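Local structure of phiAB6 tailspike (Unidentified phage, 5JS4) at residues I192-T203 with P211-V221; V290-G301 with F330-T341. The protein is a trimeric phage tailspike that fragments the exopolysaccharide of Acinetobacter baumannii, probably by means of its beta-helix domain. All coordinates share one frame; numbering follows the deposited sequence.

Contact 1: residues I192-T203 with P211-V221; sequences IMLDNGDIVRST and PNVDMTGWVKV
Strand 199-202, the middle of a small antiparallel three-stranded sheet near the N-terminal end of the modelled chain, pairs with edge strand 218-220. Arg201 and Val219 are its hydrogen-bonded pair. Arg201 N gives to Val219 O at 2.9 Å, and the carbonyl of Arg201 receives Val219 N in return. Val200 and Ser202 lie opposite Lys220 and Trp218 as non-hydrogen-bonded pairs. The side chains of Val200, Ser202, Trp218 and Lys220 lie on one face of the sheet.

That indole is packed on both faces. Ser202 CB sits over one, a CH-pi contact 4.2 Å from the centroid of the Trp218 six-membered ring. Pro211 CB lies over the opposite face, offset toward the rim. Ile192 reaches the far corner of the ring, with its CD1 3.8 Å from Trp218 CH2. Its CG1 stands between the backbone N and the carbonyl carbon (chi1 56°), which turns that branch to the ring. Trp218 NE1 is bonded to Ser209 O.

Asn212 holds the type I turn at Leu194-Gly197. Asp195 N points almost straight at Asn212 OD1, 2.8 Å away, in the carbonyl plane and on a lone pair. The Asp195 carboxylate is stacked on the Asn212 amide, their planes 25° apart. A water joins Asp195 OD1, Met193 O and Asn212 ND2.

Lys220 bends at chi3 and chi4 to bring NZ 3.1 Å from Asp198 OD2, above the carboxylate plane. The other oxygen, Asp198 OD1, makes a salt bridge to Arg201 of the second subunit. Arg201 likewise bridges Asp198 of the third subunit. Asp198 thus faces one cation within its chain and one across the interface, an arrangement that would favour its charged form and ties this sheet to the trimer contacts.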
loop_
_atom_site.group_PDB
_atom_site.type_symbol
_atom_site.label_atom_id
_atom_site.label_comp_id
_atom_site.label_asym_id
_atom_site.label_seq_id
_atom_site.Cartn_x
_atom_site.Cartn_y
_atom_site.Cartn_z
ATOM N N ILE A 192 36.463 62.211 -7.645
ATOM C CA ILE A 192 37.865 62.051 -8.024
ATOM C C ILE A 192 38.167 60.561 -8.117
ATOM O O ILE A 192 37.309 59.729 -7.812
ATOM C CB ILE A 192 38.834 62.718 -7.020
ATOM C CG1 ILE A 192 38.620 62.185 -5.599
ATOM C CG2 ILE A 192 38.674 64.228 -7.055
ATOM C CD1 ILE A 192 39.735 62.547 -4.637
ATOM N N MET A 193 39.384 60.233 -8.539
ATOM C CA MET A 193 39.821 58.849 -8.638
ATOM C C MET A 193 40.750 58.496 -7.489
ATOM O O MET A 193 41.640 59.271 -7.138
ATOM C CB MET A 193 40.570 58.609 -9.951
ATOM C CG MET A 193 39.686 58.525 -11.181
ATOM S SD MET A 193 38.983 60.110 -11.669
ATOM C CE MET A 193 38.350 59.688 -13.290
ATOM N N LEU A 194 40.537 57.313 -6.922
ATOM C CA LEU A 194 41.533 56.671 -6.074
ATOM C C LEU A 194 42.768 56.386 -6.919
ATOM O O LEU A 194 42.695 56.371 -8.150
ATOM C CB LEU A 194 40.987 55.356 -5.510
ATOM C CG LEU A 194 39.798 55.465 -4.556
ATOM C CD1 LEU A 194 39.183 54.099 -4.300
ATOM C CD2 LEU A 194 40.222 56.117 -3.252
ATOM N N ASP A 195 43.897 56.140 -6.265
ATOM C CA ASP A 195 45.143 55.854 -6.981
ATOM C C ASP A 195 45.035 54.626 -7.899
ATOM O O ASP A 195 45.743 54.542 -8.904
ATOM C CB ASP A 195 46.305 55.687 -5.997
ATOM C CG ASP A 195 46.694 56.994 -5.312
ATOM O OD1 ASP A 195 46.279 58.082 -5.775
ATOM O OD2 ASP A 195 47.431 56.935 -4.305
ATOM N N ASN A 196 44.147 53.691 -7.559
ATOM C CA ASN A 196 43.868 52.528 -8.416
ATOM C C ASN A 196 42.928 52.826 -9.595
ATOM O O ASN A 196 42.631 51.933 -10.390
ATOM C CB ASN A 196 43.317 51.355 -7.585
ATOM C CG ASN A 196 41.958 51.645 -6.959
ATOM O OD1 ASN A 196 41.211 52.505 -7.421
ATOM N ND2 ASN A 196 41.632 50.916 -5.896
ATOM N N GLY A 197 42.449 54.067 -9.694
ATOM C CA GLY A 197 41.608 54.492 -10.815
ATOM C C GLY A 197 40.109 54.481 -10.571
ATOM O O GLY A 197 39.352 55.047 -11.358
ATOM N N ASP A 198 39.672 53.840 -9.490
ATOM C CA ASP A 198 38.248 53.763 -9.170
ATOM C C ASP A 198 37.749 55.124 -8.690
ATOM O O ASP A 198 38.428 55.805 -7.923
ATOM C CB ASP A 198 37.994 52.709 -8.087
ATOM C CG ASP A 198 38.357 51.298 -8.533
ATOM O OD1 ASP A 198 38.687 51.094 -9.722
ATOM O OD2 ASP A 198 38.306 50.385 -7.680
ATOM N N ILE A 199 36.563 55.519 -9.146
ATOM C CA ILE A 199 36.010 56.820 -8.780
ATOM C C ILE A 199 35.333 56.781 -7.411
ATOM O O ILE A 199 34.603 55.842 -7.086
ATOM C CB ILE A 199 35.022 57.346 -9.847
ATOM C CG1 ILE A 199 35.794 57.722 -11.115
ATOM C CG2 ILE A 199 34.255 58.556 -9.327
ATOM C CD1 ILE A 199 34.921 58.174 -12.269
ATOM N N VAL A 200 35.591 57.814 -6.616
ATOM C CA VAL A 200 34.898 58.009 -5.349
ATOM C C VAL A 200 34.165 59.343 -5.370
ATOM O O VAL A 200 34.580 60.287 -6.045
ATOM C CB VAL A 200 35.845 57.930 -4.127
ATOM C CG1 VAL A 200 36.315 56.498 -3.915
ATOM C CG2 VAL A 200 37.033 58.875 -4.266
ATOM N N ARG A 201 33.070 59.394 -4.621
ATOM C CA ARG A 201 32.189 60.545 -4.547
ATOM C C ARG A 201 32.154 61.012 -3.099
ATOM O O ARG A 201 31.959 60.202 -2.197
ATOM C CB ARG A 201 30.798 60.116 -5.007
ATOM C CG ARG A 201 29.654 61.062 -4.699
ATOM C CD ARG A 201 28.362 60.411 -5.156
ATOM N NE ARG A 201 27.177 61.181 -4.809
ATOM C CZ ARG A 201 25.949 60.917 -5.255
ATOM N NH1 ARG A 201 25.731 59.891 -6.075
ATOM N NH2 ARG A 201 24.931 61.680 -4.878
ATOM N N SER A 202 32.342 62.308 -2.875
ATOM C CA SER A 202 32.266 62.854 -1.524
ATOM C C SER A 202 30.819 62.915 -1.054
ATOM O O SER A 202 29.945 63.398 -1.776
ATOM C CB SER A 202 32.876 64.248 -1.456
ATOM O OG SER A 202 32.787 64.750 -0.131
ATOM N N THR A 203 30.579 62.429 0.159
ATOM C CA THR A 203 29.245 62.444 0.755
ATOM C C THR A 203 29.108 63.541 1.812
ATOM O O THR A 203 28.054 63.667 2.443
ATOM C CB THR A 203 28.910 61.080 1.388
ATOM O OG1 THR A 203 29.858 60.771 2.419
ATOM C CG2 THR A 203 28.936 59.979 0.333
ATOM N N PRO A 211 40.846 59.725 0.382
ATOM C CA PRO A 211 40.078 58.483 0.288
ATOM C C PRO A 211 40.942 57.228 0.115
ATOM O O PRO A 211 40.460 56.124 0.360
ATOM C CB PRO A 211 39.190 58.710 -0.937
ATOM C CG PRO A 211 39.952 59.666 -1.780
ATOM C CD PRO A 211 40.674 60.568 -0.816
ATOM N N ASN A 212 42.197 57.404 -0.296
ATOM C CA ASN A 212 43.140 56.289 -0.441
ATOM C C ASN A 212 43.536 55.654 0.888
ATOM O O ASN A 212 43.894 54.478 0.927
ATOM C CB ASN A 212 44.401 56.747 -1.174
ATOM C CG ASN A 212 44.120 57.165 -2.604
ATOM O OD1 ASN A 212 43.870 56.323 -3.466
ATOM N ND2 ASN A 212 44.152 58.468 -2.861
ATOM N N VAL A 213 43.480 56.435 1.966
ATOM C CA VAL A 213 43.781 55.930 3.314
ATOM C C VAL A 213 42.587 56.002 4.275
ATOM O O VAL A 213 42.587 55.329 5.305
ATOM C CB VAL A 213 44.994 56.660 3.945
ATOM C CG1 VAL A 213 46.239 56.456 3.093
ATOM C CG2 VAL A 213 44.717 58.146 4.142
ATOM N N ASP A 214 41.578 56.805 3.936
ATOM C CA ASP A 214 40.422 57.022 4.809
ATOM C C ASP A 214 39.158 57.273 3.987
ATOM O O ASP A 214 38.973 58.362 3.446
ATOM C CB ASP A 214 40.691 58.215 5.738
ATOM C CG ASP A 214 39.483 58.596 6.588
ATOM O OD1 ASP A 214 38.597 57.742 6.815
ATOM O OD2 ASP A 214 39.429 59.757 7.046
ATOM N N MET A 215 38.279 56.274 3.927
ATOM C CA MET A 215 37.053 56.365 3.125
ATOM C C MET A 215 35.887 57.041 3.851
ATOM O O MET A 215 34.788 57.141 3.300
ATOM C CB MET A 215 36.631 54.976 2.621
ATOM C CG MET A 215 37.398 54.508 1.391
ATOM S SD MET A 215 37.089 55.501 -0.087
ATOM C CE MET A 215 35.358 55.160 -0.395
ATOM N N THR A 216 36.113 57.512 5.077
ATOM C CA THR A 216 35.111 58.323 5.760
ATOM C C THR A 216 34.813 59.555 4.906
ATOM O O THR A 216 35.729 60.275 4.500
ATOM C CB THR A 216 35.585 58.779 7.153
ATOM O OG1 THR A 216 36.106 57.659 7.878
ATOM C CG2 THR A 216 34.431 59.394 7.942
ATOM N N GLY A 217 33.534 59.775 4.622
ATOM C CA GLY A 217 33.098 60.908 3.814
ATOM C C GLY A 217 33.134 60.659 2.314
ATOM O O GLY A 217 32.872 61.576 1.539
ATOM N N TRP A 218 33.449 59.426 1.911
ATOM C CA TRP A 218 33.501 59.036 0.498
ATOM C C TRP A 218 32.746 57.733 0.263
ATOM O O TRP A 218 32.607 56.916 1.170
ATOM C CB TRP A 218 34.945 58.821 0.048
ATOM C CG TRP A 218 35.844 60.010 0.160
ATOM C CD1 TRP A 218 36.666 60.319 1.206
ATOM C CD2 TRP A 218 36.047 61.032 -0.823
ATOM N NE1 TRP A 218 37.359 61.472 0.938
ATOM C CE2 TRP A 218 36.999 61.931 -0.300
ATOM C CE3 TRP A 218 35.514 61.275 -2.095
ATOM C CZ2 TRP A 218 37.426 63.062 -1.002
ATOM C CZ3 TRP A 218 35.939 62.395 -2.792
ATOM C CH2 TRP A 218 36.888 63.275 -2.243
ATOM N N VAL A 219 32.279 57.535 -0.968
ATOM C CA VAL A 219 31.739 56.243 -1.400
ATOM C C VAL A 219 32.282 55.893 -2.782
ATOM O O VAL A 219 32.521 56.782 -3.602
ATOM C CB VAL A 219 30.192 56.222 -1.439
ATOM C CG1 VAL A 219 29.614 56.349 -0.037
ATOM C CG2 VAL A 219 29.640 57.312 -2.349
ATOM N N LYS A 220 32.481 54.601 -3.032
ATOM C CA LYS A 220 32.891 54.118 -4.351
ATOM C C LYS A 220 31.669 54.043 -5.258
ATOM O O LYS A 220 30.701 53.353 -4.941
ATOM C CB LYS A 220 33.544 52.740 -4.247
ATOM C CG LYS A 220 34.894 52.745 -3.545
ATOM C CD LYS A 220 35.570 51.378 -3.591
ATOM C CE LYS A 220 36.438 51.193 -4.832
ATOM N NZ LYS A 220 35.667 51.069 -6.103
ATOM N N VAL A 221 31.719 54.742 -6.388
ATOM C CA VAL A 221 30.548 54.848 -7.265
ATOM C C VAL A 221 30.265 53.566 -8.055
ATOM O O VAL A 221 29.144 53.364 -8.516
ATOM C CB VAL A 221 30.644 56.051 -8.234
ATOM C CG1 VAL A 221 30.831 57.347 -7.453
ATOM C CG2 VAL A 221 31.755 55.857 -9.260
HETATM O O HOH W 1 43.862 59.522 -5.527
HETATM O O HOH W 2 43.761 53.311 -4.449
HETATM O O HOH W 3 34.157 53.192 -7.849
HETATM O O HOH W 4 30.512 58.136 2.971
#

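Contact 2: residues V290-G301 with F330-T341; sequences VDLKGKGLVGNG and FINCGPTIQNLT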
loop_
_atom_site.group_PDB
_atom_site.type_symbol
_atom_site.label_atom_id
_atom_site.label_comp_id
_atom_site.label_asym_id
_atom_site.label_seq_id
_atom_site.Cartn_x
_atom_site.Cartn_y
_atom_site.Cartn_z
ATOM N N VAL A 290 34.267 19.796 4.168
ATOM C CA VAL A 290 33.488 21.000 4.424
ATOM C C VAL A 290 32.574 20.734 5.613
ATOM O O VAL A 290 31.876 19.723 5.653
ATOM C CB VAL A 290 32.648 21.396 3.193
ATOM C CG1 VAL A 290 31.697 22.542 3.520
ATOM C CG2 VAL A 290 33.561 21.768 2.034
ATOM N N ASP A 291 32.603 21.639 6.586
ATOM C CA ASP A 291 31.687 21.606 7.716
ATOM C C ASP A 291 30.515 22.519 7.376
ATOM O O ASP A 291 30.668 23.738 7.325
ATOM C CB ASP A 291 32.401 22.077 8.988
ATOM C CG ASP A 291 31.556 21.916 10.242
ATOM O OD1 ASP A 291 30.324 21.735 10.140
ATOM O OD2 ASP A 291 32.129 21.979 11.351
ATOM N N LEU A 292 29.349 21.925 7.128
ATOM C CA LEU A 292 28.168 22.686 6.715
ATOM C C LEU A 292 27.589 23.559 7.828
ATOM O O LEU A 292 26.750 24.416 7.565
ATOM C CB LEU A 292 27.085 21.749 6.161
ATOM C CG LEU A 292 27.386 21.154 4.780
ATOM C CD1 LEU A 292 26.449 19.997 4.477
ATOM C CD2 LEU A 292 27.297 22.205 3.682
ATOM N N LYS A 293 28.027 23.331 9.065
ATOM C CA LYS A 293 27.605 24.142 10.208
ATOM C C LYS A 293 26.081 24.174 10.345
ATOM O O LYS A 293 25.505 25.204 10.689
ATOM C CB LYS A 293 28.141 25.578 10.096
ATOM C CG LYS A 293 29.644 25.700 9.911
ATOM C CD LYS A 293 30.397 25.249 11.150
ATOM C CE LYS A 293 31.873 25.610 11.068
ATOM N NZ LYS A 293 32.127 27.057 11.326
ATOM N N GLY A 294 25.431 23.048 10.059
ATOM C CA GLY A 294 23.983 22.940 10.199
ATOM C C GLY A 294 23.189 23.416 8.997
ATOM O O GLY A 294 21.957 23.368 9.013
ATOM N N LYS A 295 23.873 23.877 7.954
ATOM C CA LYS A 295 23.185 24.254 6.726
ATOM C C LYS A 295 22.878 23.014 5.906
ATOM O O LYS A 295 23.663 22.073 5.863
ATOM C CB LYS A 295 24.011 25.243 5.907
ATOM C CG LYS A 295 24.217 26.560 6.630
ATOM C CD LYS A 295 24.781 27.626 5.717
ATOM C CE LYS A 295 25.200 28.853 6.502
ATOM N NZ LYS A 295 24.052 29.597 7.098
ATOM N N GLY A 296 21.709 22.998 5.282
ATOM C CA GLY A 296 21.391 21.966 4.306
ATOM C C GLY A 296 22.128 22.214 3.005
ATOM O O GLY A 296 22.889 23.179 2.871
ATOM N N LEU A 297 21.880 21.348 2.035
ATOM C CA LEU A 297 22.619 21.365 0.785
ATOM C C LEU A 297 21.657 21.303 -0.396
ATOM O O LEU A 297 20.894 20.349 -0.530
ATOM C CB LEU A 297 23.595 20.188 0.758
ATOM C CG LEU A 297 24.518 20.035 -0.451
ATOM C CD1 LEU A 297 25.330 21.294 -0.716
ATOM C CD2 LEU A 297 25.443 18.849 -0.229
ATOM N N VAL A 298 21.695 22.338 -1.231
ATOM C CA VAL A 298 20.882 22.412 -2.441
ATOM C C VAL A 298 21.814 22.564 -3.640
ATOM O O VAL A 298 22.594 23.517 -3.719
ATOM C CB VAL A 298 19.892 23.591 -2.383
ATOM C CG1 VAL A 298 19.050 23.659 -3.648
ATOM C CG2 VAL A 298 18.997 23.470 -1.159
ATOM N N GLY A 299 21.741 21.614 -4.566
ATOM C CA GLY A 299 22.605 21.625 -5.736
ATOM C C GLY A 299 22.041 22.460 -6.866
ATOM O O GLY A 299 21.128 23.269 -6.671
ATOM N N ASN A 300 22.596 22.255 -8.054
ATOM C CA ASN A 300 22.146 22.946 -9.258
ATOM C C ASN A 300 21.593 21.965 -10.287
ATOM O O ASN A 300 21.692 22.183 -11.496
ATOM C CB ASN A 300 23.267 23.818 -9.844
ATOM C CG ASN A 300 24.559 23.053 -10.097
ATOM O OD1 ASN A 300 24.612 21.825 -10.003
ATOM N ND2 ASN A 300 25.610 23.789 -10.424
ATOM N N GLY A 301 21.000 20.882 -9.791
ATOM C CA GLY A 301 20.314 19.929 -10.641
ATOM C C GLY A 301 20.564 18.493 -10.245
ATOM O O GLY A 301 21.640 18.142 -9.746
ATOM N N PHE A 330 31.321 16.037 3.528
ATOM C CA PHE A 330 30.481 17.043 4.166
ATOM C C PHE A 330 30.017 16.543 5.527
ATOM O O PHE A 330 29.462 15.448 5.628
ATOM C CB PHE A 330 29.248 17.325 3.310
ATOM C CG PHE A 330 29.515 18.189 2.116
ATOM C CD1 PHE A 330 29.535 19.569 2.234
ATOM C CD2 PHE A 330 29.717 17.626 0.867
ATOM C CE1 PHE A 330 29.767 20.373 1.134
ATOM C CE2 PHE A 330 29.949 18.425 -0.238
ATOM C CZ PHE A 330 29.973 19.802 -0.104
ATOM N N ILE A 331 30.228 17.345 6.567
ATOM C CA ILE A 331 29.725 17.017 7.899
ATOM C C ILE A 331 28.722 18.065 8.375
ATOM O O ILE A 331 28.663 19.172 7.838
ATOM C CB ILE A 331 30.866 16.840 8.930
ATOM C CG1 ILE A 331 31.697 18.124 9.076
ATOM C CG2 ILE A 331 31.747 15.667 8.523
ATOM C CD1 ILE A 331 32.647 18.110 10.259
ATOM N N ASN A 332 27.928 17.690 9.377
ATOM C CA ASN A 332 26.955 18.584 10.019
ATOM C C ASN A 332 25.938 19.182 9.053
ATOM O O ASN A 332 25.587 20.360 9.141
ATOM C CB ASN A 332 27.671 19.692 10.800
ATOM C CG ASN A 332 28.507 19.148 11.943
ATOM O OD1 ASN A 332 28.084 18.237 12.656
ATOM N ND2 ASN A 332 29.694 19.707 12.126
ATOM N N CYS A 333 25.456 18.355 8.136
ATOM C CA CYS A 333 24.433 18.788 7.201
ATOM C C CYS A 333 23.149 19.097 7.951
ATOM O O CYS A 333 22.813 18.425 8.923
ATOM C CB CYS A 333 24.172 17.705 6.159
ATOM S SG CYS A 333 23.044 18.206 4.845
ATOM N N GLY A 334 22.440 20.121 7.490
ATOM C CA GLY A 334 21.112 20.447 7.997
ATOM C C GLY A 334 20.065 19.469 7.490
ATOM O O GLY A 334 20.401 18.421 6.942
ATOM N N PRO A 335 18.777 19.815 7.650
ATOM C CA PRO A 335 17.681 18.888 7.356
ATOM C C PRO A 335 17.305 18.751 5.878
ATOM O O PRO A 335 16.308 18.107 5.572
ATOM C CB PRO A 335 16.509 19.498 8.129
ATOM C CG PRO A 335 16.789 20.959 8.112
ATOM C CD PRO A 335 18.284 21.092 8.196
ATOM N N THR A 336 18.088 19.342 4.980
ATOM C CA THR A 336 17.784 19.340 3.552
ATOM C C THR A 336 18.986 18.873 2.746
ATOM O O THR A 336 20.087 19.384 2.928
ATOM C CB THR A 336 17.418 20.761 3.080
ATOM O OG1 THR A 336 16.296 21.243 3.828
ATOM C CG2 THR A 336 17.092 20.792 1.590
ATOM N N ILE A 337 18.768 17.891 1.874
ATOM C CA ILE A 337 19.675 17.613 0.757
ATOM C C ILE A 337 18.781 17.462 -0.465
ATOM O O ILE A 337 17.952 16.563 -0.502
ATOM C CB ILE A 337 20.511 16.330 0.936
ATOM C CG1 ILE A 337 21.248 16.339 2.278
ATOM C CG2 ILE A 337 21.514 16.197 -0.206
ATOM C CD1 ILE A 337 21.951 15.041 2.612
ATOM N N GLN A 338 18.932 18.336 -1.455
ATOM C CA GLN A 338 18.035 18.292 -2.608
ATOM C C GLN A 338 18.624 18.860 -3.886
ATOM O O GLN A 338 19.531 19.692 -3.853
ATOM C CB GLN A 338 16.717 19.010 -2.292
ATOM C CG GLN A 338 16.836 20.508 -2.068
ATOM C CD GLN A 338 15.484 21.182 -1.897
ATOM O OE1 GLN A 338 14.582 20.638 -1.261
ATOM N NE2 GLN A 338 15.340 22.374 -2.461
ATOM N N ASN A 339 18.082 18.394 -5.011
ATOM C CA ASN A 339 18.368 18.965 -6.318
ATOM C C ASN A 339 19.865 18.927 -6.603
ATOM O O ASN A 339 20.447 19.920 -7.029
ATOM C CB ASN A 339 17.841 20.405 -6.364
ATOM C CG ASN A 339 17.900 21.012 -7.748
ATOM O OD1 ASN A 339 17.558 20.364 -8.730
ATOM N ND2 ASN A 339 18.333 22.266 -7.832
ATOM N N LEU A 340 20.476 17.770 -6.358
ATOM C CA LEU A 340 21.928 17.675 -6.264
ATOM C C LEU A 340 22.498 16.492 -7.031
ATOM O O LEU A 340 21.949 15.396 -6.999
ATOM C CB LEU A 340 22.340 17.557 -4.796
ATOM C CG LEU A 340 23.828 17.350 -4.495
ATOM C CD1 LEU A 340 24.643 18.565 -4.909
ATOM C CD2 LEU A 340 24.015 17.047 -3.018
ATOM N N THR A 341 23.611 16.742 -7.710
ATOM C CA THR A 341 24.437 15.703 -8.301
ATOM C C THR A 341 25.796 15.798 -7.622
ATOM O O THR A 341 26.387 16.874 -7.572
ATOM C CB THR A 341 24.582 15.919 -9.817
ATOM O OG1 THR A 341 23.280 16.048 -10.400
ATOM C CG2 THR A 341 25.320 14.760 -10.479
HETATM O O HOH W 5 23.802 19.518 -8.572
#
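Successive rungs of a right-handed parallel beta-helix meet here, in the region related to rhamnogalacturonase and pectate lyase. Val290 and Asp291 pair in parallel with Phe330 and Ile331, and strand 296-298 runs parallel to 336-338. Leu297 N gives to Thr336 O at 2.8 Å and Leu297 O accepts from Gln338 N, both on the side of strand 336-338.

Apolar side chains of successive rungs meet inside the helix. Val290 and Phe330 lie side by side and point the same way, Val290 CB being 3.7 Å from Phe330 CE1. Leu292 CG approaches Phe330 CD1 obliquely at 3.7 Å, while Leu292 CD1 touches Cys333 CB at 3.6 Å. Leu297 meets Leu340 at about a right angle, CD2 to CD2 at 3.6 Å. Ile315 touches Leu297, Phe330 and Leu340.

Polar groups secure the turns. Asp291 CG is anti to the backbone N (chi1 -173°), placing OD1 2.9 Å from Asn332 ND2. Lys293 N reaches Asp291 OD1 from the opposite face of the carboxylate, closing an Asx turn. At the other end, Thr341 OG1 donates to Gly301 O over 2.7 Å, from above the carbonyl plane. A water also donates to Gly301 O and links it to Asn300 OD1 and Thr341 N. Apolar side chains thus face the interior, while Asp291, Thr341 and a water bond polar groups at the bends.

How the contacts relate
The two contacts follow each other along the chain, contact 1 closing before contact 2 opens. Their centres lie about 40 Å apart and their nearest atoms about 27 Å, so they do not touch. Contact 1 belongs to the small N-terminal sheet, about 68 Å from the chain centre. Contact 2 lies in the beta-helix, about 28 Å from that centre and on the same side of it. One pairs strands antiparallel, the other parallel. Both reach the neighbouring subunits: contact 1 through Asp198 and Arg201, contact 2 through Gly294 and Thr341. None of their residues lines a malonate pocket seen in this entry.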